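Local coordinates for protein FACT-Spt16 (Cicer arietinum, PDB 5CE6) that probably serves as a histone chaperone subunit of the FACT complex, with an N-terminal domain thought to bind histones H3-H4 in transcription, at residues A53-C58 and D171-K176; A57-S62 and R66-T71; S70-L75 and A193-K198; K101-L106 and L123-K128. All blocks are in the same frame, centred on the assembly; numbering follows the deposited sequence.

Interaction 1. Residues A53-C58 and D171-K176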
loop_
_atom_site.group_PDB
_atom_site.type_symbol
_atom_site.label_atom_id
_atom_site.label_comp_id
_atom_site.label_asym_id
_atom_site.label_seq_id
_atom_site.Cartn_x
_atom_site.Cartn_y
_atom_site.Cartn_z
ATOM N N ALA A 53 -12.723 4.635 -23.339
ATOM C CA ALA A 53 -13.442 4.908 -22.102
ATOM C C ALA A 53 -12.867 4.049 -20.979
ATOM O O ALA A 53 -12.300 2.989 -21.247
ATOM C CB ALA A 53 -14.932 4.637 -22.284
ATOM N N ILE A 54 -12.996 4.499 -19.731
ATOM C CA ILE A 54 -12.474 3.747 -18.589
ATOM C C ILE A 54 -13.542 3.609 -17.513
ATOM O O ILE A 54 -14.150 4.604 -17.108
ATOM C CB ILE A 54 -11.234 4.440 -17.978
ATOM C CG1 ILE A 54 -10.094 4.475 -19.002
ATOM C CG2 ILE A 54 -10.789 3.739 -16.688
ATOM C CD1 ILE A 54 -8.971 5.409 -18.631
ATOM N N ALA A 55 -13.776 2.377 -17.068
ATOM C CA ALA A 55 -14.807 2.099 -16.071
ATOM C C ALA A 55 -14.165 1.667 -14.769
ATOM O O ALA A 55 -13.328 0.755 -14.755
ATOM C CB ALA A 55 -15.756 1.004 -16.569
ATOM N N VAL A 56 -14.545 2.320 -13.673
ATOM C CA VAL A 56 -14.104 1.877 -12.354
ATOM C C VAL A 56 -15.339 1.652 -11.497
ATOM O O VAL A 56 -16.352 2.338 -11.665
ATOM C CB VAL A 56 -13.126 2.871 -11.665
ATOM C CG1 VAL A 56 -11.998 3.262 -12.613
ATOM C CG2 VAL A 56 -13.856 4.110 -11.168
ATOM N N ALA A 57 -15.266 0.683 -10.592
ATOM C CA ALA A 57 -16.432 0.331 -9.787
ATOM C C ALA A 57 -16.019 -0.167 -8.411
ATOM O O ALA A 57 -15.061 -0.933 -8.279
ATOM C CB ALA A 57 -17.278 -0.714 -10.505
ATOM N N CYS A 58 -16.734 0.290 -7.389
ATOM C CA CYS A 58 -16.440 -0.066 -6.007
ATOM C C CYS A 58 -17.623 -0.790 -5.388
ATOM O O CYS A 58 -18.766 -0.415 -5.615
ATOM C CB CYS A 58 -16.125 1.185 -5.198
ATOM S SG CYS A 58 -14.622 1.972 -5.763
ATOM N N ASP A 171 -21.340 -7.283 -9.951
ATOM C CA ASP A 171 -21.560 -8.533 -10.675
ATOM C C ASP A 171 -22.300 -8.280 -11.980
ATOM O O ASP A 171 -21.895 -8.751 -13.048
ATOM C CB ASP A 171 -22.366 -9.519 -9.823
ATOM C CG ASP A 171 -21.508 -10.286 -8.837
ATOM O OD1 ASP A 171 -20.278 -10.356 -9.044
ATOM O OD2 ASP A 171 -22.072 -10.829 -7.862
ATOM N N LEU A 172 -23.392 -7.528 -11.887
ATOM C CA LEU A 172 -24.202 -7.229 -13.053
ATOM C C LEU A 172 -23.416 -6.393 -14.059
ATOM O O LEU A 172 -23.433 -6.668 -15.265
ATOM C CB LEU A 172 -25.492 -6.512 -12.637
ATOM C CG LEU A 172 -26.442 -6.098 -13.763
ATOM C CD1 LEU A 172 -26.826 -7.303 -14.602
ATOM C CD2 LEU A 172 -27.694 -5.418 -13.210
ATOM N N TRP A 173 -22.719 -5.377 -13.556
ATOM C CA TRP A 173 -21.953 -4.481 -14.409
ATOM C C TRP A 173 -20.889 -5.250 -15.183
ATOM O O TRP A 173 -20.733 -5.066 -16.389
ATOM C CB TRP A 173 -21.316 -3.366 -13.568
ATOM C CG TRP A 173 -20.383 -2.462 -14.328
ATOM C CD1 TRP A 173 -19.041 -2.301 -14.110
ATOM C CD2 TRP A 173 -20.715 -1.592 -15.421
ATOM N NE1 TRP A 173 -18.522 -1.394 -14.997
ATOM C CE2 TRP A 173 -19.526 -0.938 -15.810
ATOM C CE3 TRP A 173 -21.902 -1.301 -16.105
ATOM C CZ2 TRP A 173 -19.489 -0.011 -16.857
ATOM C CZ3 TRP A 173 -21.863 -0.380 -17.147
ATOM C CH2 TRP A 173 -20.665 0.255 -17.510
ATOM N N ALA A 174 -20.159 -6.110 -14.481
ATOM C CA ALA A 174 -19.123 -6.911 -15.118
ATOM C C ALA A 174 -19.722 -7.794 -16.203
ATOM O O ALA A 174 -19.130 -7.963 -17.273
ATOM C CB ALA A 174 -18.385 -7.751 -14.086
ATOM N N GLU A 175 -20.906 -8.344 -15.933
ATOM C CA GLU A 175 -21.592 -9.194 -16.903
ATOM C C GLU A 175 -22.043 -8.391 -18.117
ATOM O O GLU A 175 -21.967 -8.867 -19.249
ATOM C CB GLU A 175 -22.785 -9.913 -16.260
ATOM C CG GLU A 175 -23.486 -10.896 -17.193
ATOM C CD GLU A 175 -24.129 -12.065 -16.459
ATOM O OE1 GLU A 175 -24.548 -11.888 -15.293
ATOM O OE2 GLU A 175 -24.206 -13.165 -17.052
ATOM N N LYS A 176 -22.503 -7.165 -17.878
ATOM C CA LYS A 176 -22.961 -6.301 -18.960
ATOM C C LYS A 176 -21.814 -5.783 -19.833
ATOM O O LYS A 176 -21.974 -5.621 -21.046
ATOM C CB LYS A 176 -23.790 -5.136 -18.408
ATOM C CG LYS A 176 -25.190 -5.550 -17.961
ATOM C CD LYS A 176 -26.067 -4.350 -17.623
ATOM C CE LYS A 176 -27.522 -4.760 -17.379
ATOM N NZ LYS A 176 -28.201 -5.223 -18.612
HETATM O O HOH W 1 -15.664 -1.750 -14.308
#

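Interaction 2. Residues A57-S62 and R66-T71. With ACT (acetate ion), chain B.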
loop_
_atom_site.group_PDB
_atom_site.type_symbol
_atom_site.label_atom_id
_atom_site.label_comp_id
_atom_site.label_asym_id
_atom_site.label_seq_id
_atom_site.Cartn_x
_atom_site.Cartn_y
_atom_site.Cartn_z
ATOM N N ALA A 57 -15.266 0.683 -10.592
ATOM C CA ALA A 57 -16.432 0.331 -9.787
ATOM C C ALA A 57 -16.019 -0.167 -8.411
ATOM O O ALA A 57 -15.061 -0.933 -8.279
ATOM C CB ALA A 57 -17.278 -0.714 -10.505
ATOM N N CYS A 58 -16.734 0.290 -7.389
ATOM C CA CYS A 58 -16.440 -0.066 -6.007
ATOM C C CYS A 58 -17.623 -0.790 -5.388
ATOM O O CYS A 58 -18.766 -0.415 -5.615
ATOM C CB CYS A 58 -16.125 1.185 -5.198
ATOM S SG CYS A 58 -14.622 1.972 -5.763
ATOM N N PRO A 59 -17.344 -1.838 -4.597
ATOM C CA PRO A 59 -18.362 -2.679 -3.966
ATOM C C PRO A 59 -18.993 -2.007 -2.749
ATOM O O PRO A 59 -18.522 -0.955 -2.332
ATOM C CB PRO A 59 -17.556 -3.915 -3.530
ATOM C CG PRO A 59 -16.220 -3.396 -3.257
ATOM C CD PRO A 59 -15.982 -2.294 -4.271
ATOM N N PRO A 60 -20.065 -2.602 -2.192
ATOM C CA PRO A 60 -20.633 -2.098 -0.936
ATOM C C PRO A 60 -19.587 -2.106 0.177
ATOM O O PRO A 60 -18.568 -2.780 0.035
ATOM C CB PRO A 60 -21.738 -3.116 -0.624
ATOM C CG PRO A 60 -22.143 -3.647 -1.959
ATOM C CD PRO A 60 -20.877 -3.692 -2.767
ATOM N N PRO A 61 -19.820 -1.346 1.262
ATOM C CA PRO A 61 -18.822 -1.320 2.338
ATOM C C PRO A 61 -18.586 -2.716 2.912
ATOM O O PRO A 61 -19.544 -3.477 3.043
ATOM C CB PRO A 61 -19.474 -0.426 3.394
ATOM C CG PRO A 61 -20.427 0.433 2.636
ATOM C CD PRO A 61 -20.947 -0.434 1.526
ATOM N N SER A 62 -17.337 -3.045 3.228
ATOM C CA SER A 62 -17.000 -4.344 3.808
ATOM C C SER A 62 -15.970 -4.188 4.918
ATOM O O SER A 62 -15.405 -3.110 5.096
ATOM C CB SER A 62 -16.461 -5.297 2.741
ATOM O OG SER A 62 -17.414 -5.503 1.714
ATOM N N ARG A 66 -8.998 -5.483 2.437
ATOM C CA ARG A 66 -8.500 -5.452 1.067
ATOM C C ARG A 66 -8.388 -4.026 0.552
ATOM O O ARG A 66 -9.235 -3.183 0.842
ATOM C CB ARG A 66 -9.415 -6.262 0.145
ATOM N N TYR A 67 -7.324 -3.758 -0.199
ATOM C CA TYR A 67 -7.150 -2.470 -0.860
ATOM C C TYR A 67 -7.580 -2.613 -2.303
ATOM O O TYR A 67 -7.258 -3.610 -2.954
ATOM C CB TYR A 67 -5.692 -2.018 -0.793
ATOM C CG TYR A 67 -5.304 -1.491 0.565
ATOM C CD1 TYR A 67 -5.101 -2.357 1.627
ATOM C CD2 TYR A 67 -5.146 -0.130 0.787
ATOM C CE1 TYR A 67 -4.755 -1.885 2.875
ATOM C CE2 TYR A 67 -4.810 0.356 2.035
ATOM C CZ TYR A 67 -4.606 -0.533 3.075
ATOM O OH TYR A 67 -4.272 -0.070 4.330
ATOM N N LEU A 68 -8.333 -1.634 -2.797
ATOM C CA LEU A 68 -8.740 -1.652 -4.189
ATOM C C LEU A 68 -8.209 -0.441 -4.906
ATOM O O LEU A 68 -8.333 0.687 -4.425
ATOM C CB LEU A 68 -10.260 -1.667 -4.320
ATOM C CG LEU A 68 -10.988 -2.918 -3.856
ATOM C CD1 LEU A 68 -12.477 -2.768 -4.135
ATOM C CD2 LEU A 68 -10.425 -4.130 -4.569
ATOM N N LYS A 69 -7.620 -0.678 -6.070
ATOM C CA LYS A 69 -7.187 0.407 -6.921
ATOM C C LYS A 69 -8.376 1.295 -7.320
ATOM O O LYS A 69 -8.229 2.497 -7.488
ATOM C CB LYS A 69 -6.488 -0.158 -8.153
ATOM C CG LYS A 69 -5.701 0.863 -8.943
ATOM C CD LYS A 69 -4.851 0.199 -10.019
ATOM C CE LYS A 69 -3.355 0.313 -9.717
ATOM N NZ LYS A 69 -2.898 -0.573 -8.600
ATOM N N SER A 70 -9.556 0.709 -7.474
ATOM C CA SER A 70 -10.725 1.510 -7.827
ATOM C C SER A 70 -11.081 2.451 -6.682
ATOM O O SER A 70 -11.434 3.612 -6.901
ATOM C CB SER A 70 -11.909 0.606 -8.141
ATOM O OG SER A 70 -12.115 -0.300 -7.078
ATOM N N THR A 71 -10.998 1.941 -5.454
ATOM C CA THR A 71 -11.243 2.771 -4.280
ATOM C C THR A 71 -10.217 3.896 -4.218
ATOM O O THR A 71 -10.549 5.052 -3.954
ATOM C CB THR A 71 -11.201 1.944 -2.994
ATOM O OG1 THR A 71 -12.329 1.057 -2.976
ATOM C CG2 THR A 71 -11.266 2.850 -1.769
HETATM C C ACT B . -8.281 1.414 -0.598
HETATM O O ACT B . -8.925 0.383 -0.883
HETATM O OXT ACT B . -8.468 1.882 0.550
HETATM C CH3 ACT B . -7.346 2.049 -1.584
#

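Interaction 3. Residues S70-L75 and A193-K198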
loop_
_atom_site.group_PDB
_atom_site.type_symbol
_atom_site.label_atom_id
_atom_site.label_comp_id
_atom_site.label_asym_id
_atom_site.label_seq_id
_atom_site.Cartn_x
_atom_site.Cartn_y
_atom_site.Cartn_z
ATOM N N SER A 70 -9.556 0.709 -7.474
ATOM C CA SER A 70 -10.725 1.510 -7.827
ATOM C C SER A 70 -11.081 2.451 -6.682
ATOM O O SER A 70 -11.434 3.612 -6.901
ATOM C CB SER A 70 -11.909 0.606 -8.141
ATOM O OG SER A 70 -12.115 -0.300 -7.078
ATOM N N THR A 71 -10.998 1.941 -5.454
ATOM C CA THR A 71 -11.243 2.771 -4.280
ATOM C C THR A 71 -10.217 3.896 -4.218
ATOM O O THR A 71 -10.549 5.052 -3.954
ATOM C CB THR A 71 -11.201 1.944 -2.994
ATOM O OG1 THR A 71 -12.329 1.057 -2.976
ATOM C CG2 THR A 71 -11.266 2.850 -1.769
ATOM N N ALA A 72 -8.969 3.551 -4.499
ATOM C CA ALA A 72 -7.906 4.547 -4.522
ATOM C C ALA A 72 -8.179 5.683 -5.509
ATOM O O ALA A 72 -7.899 6.845 -5.211
ATOM C CB ALA A 72 -6.568 3.881 -4.817
ATOM N N LEU A 73 -8.728 5.362 -6.678
ATOM C CA LEU A 73 -9.061 6.406 -7.644
ATOM C C LEU A 73 -10.113 7.369 -7.097
ATOM O O LEU A 73 -9.960 8.588 -7.215
ATOM C CB LEU A 73 -9.513 5.819 -8.985
ATOM C CG LEU A 73 -9.847 6.886 -10.027
ATOM C CD1 LEU A 73 -8.629 7.736 -10.350
ATOM C CD2 LEU A 73 -10.440 6.279 -11.293
ATOM N N PHE A 74 -11.186 6.829 -6.514
ATOM C CA PHE A 74 -12.185 7.680 -5.876
ATOM C C PHE A 74 -11.594 8.565 -4.782
ATOM O O PHE A 74 -11.904 9.745 -4.718
ATOM C CB PHE A 74 -13.343 6.859 -5.304
ATOM C CG PHE A 74 -14.359 6.446 -6.323
ATOM C CD1 PHE A 74 -15.363 7.327 -6.714
ATOM C CD2 PHE A 74 -14.346 5.171 -6.854
ATOM C CE1 PHE A 74 -16.321 6.947 -7.645
ATOM C CE2 PHE A 74 -15.306 4.773 -7.781
ATOM C CZ PHE A 74 -16.292 5.659 -8.177
ATOM N N LEU A 75 -10.751 7.992 -3.922
ATOM C CA LEU A 75 -10.083 8.770 -2.878
ATOM C C LEU A 75 -9.167 9.840 -3.470
ATOM O O LEU A 75 -9.121 10.980 -2.992
ATOM C CB LEU A 75 -9.280 7.831 -1.956
ATOM C CG LEU A 75 -10.151 6.997 -1.011
ATOM C CD1 LEU A 75 -9.343 5.877 -0.376
ATOM C CD2 LEU A 75 -10.736 7.883 0.072
ATOM N N ALA A 193 0.986 4.187 -12.853
ATOM C CA ALA A 193 1.832 5.291 -13.293
ATOM C C ALA A 193 1.279 6.621 -12.782
ATOM O O ALA A 193 2.021 7.482 -12.317
ATOM C CB ALA A 193 1.935 5.304 -14.815
ATOM N N LEU A 194 -0.038 6.780 -12.870
ATOM C CA LEU A 194 -0.698 7.994 -12.422
ATOM C C LEU A 194 -0.483 8.266 -10.936
ATOM O O LEU A 194 -0.234 9.409 -10.537
ATOM C CB LEU A 194 -2.202 7.902 -12.716
ATOM C CG LEU A 194 -3.022 9.163 -12.489
ATOM C CD1 LEU A 194 -2.550 10.289 -13.398
ATOM C CD2 LEU A 194 -4.487 8.851 -12.757
ATOM N N PHE A 195 -0.573 7.219 -10.119
ATOM C CA PHE A 195 -0.451 7.376 -8.671
ATOM C C PHE A 195 1.014 7.372 -8.217
ATOM O O PHE A 195 1.294 7.682 -7.065
ATOM C CB PHE A 195 -1.176 6.262 -7.913
ATOM C CG PHE A 195 -2.662 6.187 -8.174
ATOM C CD1 PHE A 195 -3.399 7.328 -8.479
ATOM C CD2 PHE A 195 -3.316 4.961 -8.115
ATOM C CE1 PHE A 195 -4.775 7.239 -8.715
ATOM C CE2 PHE A 195 -4.690 4.862 -8.350
ATOM C CZ PHE A 195 -5.416 6.008 -8.652
ATOM N N ALA A 196 1.938 7.061 -9.125
ATOM C CA ALA A 196 3.337 6.784 -8.747
ATOM C C ALA A 196 4.097 7.959 -8.130
ATOM O O ALA A 196 4.807 7.794 -7.136
ATOM C CB ALA A 196 4.114 6.231 -9.937
ATOM N N ALA A 197 3.979 9.134 -8.736
ATOM C CA ALA A 197 4.670 10.313 -8.219
ATOM C C ALA A 197 3.707 11.192 -7.422
ATOM O O ALA A 197 2.741 11.725 -7.963
ATOM C CB ALA A 197 5.310 11.108 -9.350
ATOM N N LYS A 198 3.986 11.336 -6.130
ATOM C CA LYS A 198 3.105 12.083 -5.234
ATOM C C LYS A 198 3.346 13.591 -5.307
ATOM O O LYS A 198 4.480 14.051 -5.521
ATOM C CB LYS A 198 3.314 11.619 -3.787
ATOM C CG LYS A 198 2.506 10.386 -3.368
ATOM C CD LYS A 198 3.031 9.128 -4.000
ATOM C CE LYS A 198 2.168 7.912 -3.626
ATOM N NZ LYS A 198 2.438 6.824 -4.587
#

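Interaction 4. Residues K101-L106 and L123-K128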
loop_
_atom_site.group_PDB
_atom_site.type_symbol
_atom_site.label_atom_id
_atom_site.label_comp_id
_atom_site.label_asym_id
_atom_site.label_seq_id
_atom_site.Cartn_x
_atom_site.Cartn_y
_atom_site.Cartn_z
ATOM N N LYS A 101 -28.163 9.997 -2.636
ATOM C CA LYS A 101 -27.345 10.737 -1.678
ATOM C C LYS A 101 -25.973 11.095 -2.244
ATOM O O LYS A 101 -25.501 12.225 -2.089
ATOM C CB LYS A 101 -27.191 9.943 -0.380
ATOM N N LYS A 102 -25.338 10.133 -2.906
ATOM C CA LYS A 102 -24.028 10.367 -3.507
ATOM C C LYS A 102 -24.154 11.296 -4.712
ATOM O O LYS A 102 -23.273 12.108 -4.988
ATOM C CB LYS A 102 -23.371 9.039 -3.900
ATOM C CG LYS A 102 -23.097 8.115 -2.713
ATOM C CD LYS A 102 -22.256 6.918 -3.109
ATOM C CE LYS A 102 -21.985 6.005 -1.916
ATOM N NZ LYS A 102 -23.124 5.094 -1.635
ATOM N N ALA A 103 -25.270 11.186 -5.421
ATOM C CA ALA A 103 -25.505 12.034 -6.581
ATOM C C ALA A 103 -25.652 13.507 -6.197
ATOM O O ALA A 103 -25.162 14.387 -6.902
ATOM C CB ALA A 103 -26.723 11.559 -7.344
ATOM N N SER A 104 -26.338 13.771 -5.089
ATOM C CA SER A 104 -26.511 15.143 -4.613
ATOM C C SER A 104 -25.159 15.728 -4.221
ATOM O O SER A 104 -24.923 16.927 -4.349
ATOM C CB SER A 104 -27.461 15.183 -3.418
ATOM O OG SER A 104 -28.758 14.745 -3.783
ATOM N N ILE A 105 -24.271 14.863 -3.748
ATOM C CA ILE A 105 -22.924 15.270 -3.390
ATOM C C ILE A 105 -22.113 15.579 -4.647
ATOM O O ILE A 105 -21.394 16.578 -4.704
ATOM C CB ILE A 105 -22.223 14.175 -2.565
ATOM C CG1 ILE A 105 -22.950 13.971 -1.236
ATOM C CG2 ILE A 105 -20.759 14.535 -2.330
ATOM C CD1 ILE A 105 -22.546 12.709 -0.507
ATOM N N LEU A 106 -22.250 14.730 -5.662
ATOM C CA LEU A 106 -21.477 14.874 -6.895
ATOM C C LEU A 106 -21.944 16.023 -7.786
ATOM O O LEU A 106 -21.249 16.396 -8.728
ATOM C CB LEU A 106 -21.460 13.558 -7.679
ATOM C CG LEU A 106 -20.635 12.439 -7.053
ATOM C CD1 LEU A 106 -20.825 11.118 -7.776
ATOM C CD2 LEU A 106 -19.151 12.813 -7.029
ATOM N N LEU A 123 -25.196 12.092 -13.976
ATOM C CA LEU A 123 -25.465 11.294 -12.785
ATOM C C LEU A 123 -26.679 10.399 -12.991
ATOM O O LEU A 123 -27.771 10.877 -13.282
ATOM C CB LEU A 123 -25.643 12.198 -11.563
ATOM C CG LEU A 123 -24.412 13.047 -11.237
ATOM C CD1 LEU A 123 -24.701 14.019 -10.110
ATOM C CD2 LEU A 123 -23.242 12.158 -10.868
ATOM N N HIS A 124 -26.471 9.093 -12.862
ATOM C CA HIS A 124 -27.558 8.130 -12.986
ATOM C C HIS A 124 -27.895 7.632 -11.590
ATOM O O HIS A 124 -27.106 6.913 -10.981
ATOM C CB HIS A 124 -27.118 6.956 -13.866
ATOM C CG HIS A 124 -26.573 7.369 -15.199
ATOM N ND1 HIS A 124 -27.342 7.373 -16.344
ATOM C CD2 HIS A 124 -25.343 7.794 -15.571
ATOM C CE1 HIS A 124 -26.608 7.782 -17.363
ATOM N NE2 HIS A 124 -25.391 8.047 -16.920
ATOM N N VAL A 125 -29.059 8.025 -11.077
ATOM C CA VAL A 125 -29.431 7.694 -9.702
ATOM C C VAL A 125 -30.075 6.316 -9.612
ATOM O O VAL A 125 -31.087 6.057 -10.273
ATOM C CB VAL A 125 -30.434 8.718 -9.130
ATOM C CG1 VAL A 125 -30.912 8.277 -7.750
ATOM C CG2 VAL A 125 -29.819 10.105 -9.076
ATOM N N LYS A 126 -29.500 5.444 -8.785
ATOM C CA LYS A 126 -30.070 4.116 -8.562
ATOM C C LYS A 126 -30.891 4.056 -7.278
ATOM O O LYS A 126 -30.377 4.324 -6.186
ATOM C CB LYS A 126 -28.976 3.045 -8.508
ATOM C CG LYS A 126 -29.525 1.615 -8.514
ATOM C CD LYS A 126 -28.469 0.606 -8.094
ATOM C CE LYS A 126 -28.257 0.631 -6.588
ATOM N NZ LYS A 126 -29.446 0.128 -5.835
ATOM N N PRO A 127 -32.175 3.696 -7.409
ATOM C CA PRO A 127 -33.061 3.407 -6.275
ATOM C C PRO A 127 -32.472 2.271 -5.444
ATOM O O PRO A 127 -31.829 1.387 -6.014
ATOM C CB PRO A 127 -34.356 2.946 -6.951
ATOM C CG PRO A 127 -34.301 3.522 -8.331
ATOM C CD PRO A 127 -32.849 3.521 -8.705
ATOM N N LYS A 128 -32.684 2.296 -4.130
ATOM C CA LYS A 128 -32.086 1.315 -3.220
ATOM C C LYS A 128 -32.430 -0.130 -3.583
ATOM O O LYS A 128 -31.590 -1.023 -3.477
ATOM C CB LYS A 128 -32.510 1.603 -1.775
#

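Interaction 1. Residues A53-C58 and D171-K176
Ala55 and Ala57 turn their methyl groups toward helix 168-179, and both meet the indole of Trp173. Along the strand, Ala53 and Ile54 come first and bond through their backbones to the neighbouring strands, at Gly158 and Phe89. Ala55 makes the closer contact: its CB lies 3.9 Å from CZ2 of Trp173 and 4.0 Å from NE1, at the rim of the ring and near its plane. The indole therefore presents an edge to this methyl rather than lying flat over it. A water in the ring plane accepts a hydrogen bond from Trp173 NE1 at 3.0 Å and so gives the buried N-H a polar mate; a weak, longer bond from the same water to Ala55 O ties it to the strand. Val56 faces the other way, onto Leu73 and Phe74. Ala57 follows on the tryptophan side, its CB 4.3 Å from CD1 of Trp173. With CG anti to the backbone N (chi1 174°), the indole extends out from its helix far enough to bridge a backbone separation of 8.7 Å between the CA atoms of Ala57 and Trp173. Ile86 and Val88 of the adjoining strand and Ile140 of helix 133-145 also touch the ring. Small residues on the strand and one large aromatic on the helix make a helix-on-sheet contact, part of the alpha/beta/alpha layering of this creatinase-like N-terminal lobe.

Interaction 2. Residues A57-S62 and R66-T71
Thr71, in the first turn of helix 69-78, stands between Cys58 at the end of strand 53-58 and a bound acetate. Its CB lies 3.5 Å from the acetate O. From there the branches part: OG1 turns back to Cys58, 3.7 Å from SG, whereas CG2, anti to the backbone N, rests 3.5 Å from the acetate C. Replacing this threonine with a glycine would probably leave both the sulfur of Cys58 and the carboxylate less closely packed, opening a gap between them. Cys58 SG also nears the backbone, 3.6 Å from Thr71 N, with no hydrogen bond across the contact there. Ser70 is modelled in two conformers; in one its OG comes near Ala57 O, a weak and doubtful bond, while its stronger partner is Glu163. Farther along, Pro59 and Leu68 reach toward each other tip to tip, CD of the proline 3.5 Å from CD1 of the leucine, an apolar contact where the chain leaves the strand. Leu68 holds the N-cap position, and its amide grips the acetate: Leu68 N to acetate O is 2.8 Å, with a nearly straight N-H...O angle of 169°. Arg305 bonds to the same ion, which probably came from the crystallisation liquor, and the nearby helix start is likely to favour its negative charge. The arrangement is a beta-loop-alpha connection, in which the strand's last residues pack on the opening turn of the helix that follows, here beside an acetate held between this lobe and Arg305 of the M24-like domain.

Interaction 3. Residues S70-L75 and A193-K198
Phe195 projects from helix 188-196 onto helix 69-78, where Ala72 and Leu73 receive its ring. The close part of the contact lies at the far end of the phenyl group. Its CZ is 3.8 Å from Leu73 CA, so the aromatic tip comes right down to the helix backbone, and 4.0 Å from Leu73 CD1. CE2 touches the methyl of Ala72, at 4.1 Å from CB; the small alanine leaves the ring room to come in so near. The side chains of Leu73 and Phe195 cross at about a right angle. With its CG anti to the backbone N (chi1 -179°), the leucine leaves its helix so that CD1 reaches CZ of Phe195. Trp76 meets Phe195 edge-to-face. The looser side begins at Leu194, partly exposed, whose side chain comes no nearer than 4.9 Å to residues 70-75 and leans instead on Phe36 and His39 of helix 26-42. At the base of the ring the chemistry turns polar: Lys198 NZ donates to Phe195 O at 2.9 Å, tilted 30° from the carbonyl plane, and also forms a salt bridge with Glu385. Ile381 and Glu382 touch Ala72 and Phe195 respectively. This is helix-helix packing through one phenylalanine, at the junction of the N-terminal lobe with the M24-like domain, the two-domain build of the creatinase and aminopeptidase P relatives.

Interaction 4. Residues K101-L106 and L123-K128
Leu123 sets its forked end into the shallow groove between Ala103 and Leu106, residues three apart on helix 100-106. The helix and strand 120-125 run nearly antiparallel, at 160° between the directions of their short segments, with axes 8.6 Å apart at the closest. One prong of the fork, CD1, presses on the helix backbone, 3.3 Å from Ala103 O, while the other, CD2, lies 3.9 Å from CB of Leu106. With CG beside the backbone N (chi1 -61°) and the chain extended beyond it (chi2 174°), the fork is carried to the helix. The small side chain of Ala103 leaves only a low bump, consistent with the close approach of the strand, the CA atoms of Ala103 and Leu123 coming within 6.2 Å. On the neighbouring side of that bump sits Val125, its CG2 3.8 Å from Ala103 CB, so the alanine is flanked by two branched side chains from alternate strand positions. Leu106 and Leu123 cross obliquely and share Val96 of the adjoining parallel strand as a floor. Between Leu123 and Val125, His124 turns to the opposite face of the sheet, toward helix 133-145. A serine in place of Leu123 would probably open a gap between Ala103 and Leu106, leaving CB of Leu106 and the carbonyl of Ala103 without the methyls that pack on them. The helix belongs to the beta-alpha-beta crossover from strand 93-98 to strand 120-125. With no hydrogen bond or salt bridge across it, the contact rests on apolar side-chain packing, one methyl against a backbone carbonyl, and partial burial of apolar surface, and so depends on shape more than on polar pairing.

All four contacts involve the N-terminal lobe, and interactions 1, 2 and 4 reach its six-stranded mixed sheet. Interactions 1 and 2 share strand 53-58, their centres 12 Å apart. Interactions 2 and 3 have centres 13 Å apart and share the helix that follows that strand. Helix 168-179 on one face of the sheet is thus connected, probably as one unit, through a single strand and a single helix to helix 188-196 at the domain junction. Interaction 4 lies at the sheet's outer strand, 17 Å from interaction 1 and 23 Å from interaction 3 (centres). In sequence, interaction 2 closes first, then interaction 4, while interactions 1 and 3 tie together segments more than 110 residues apart.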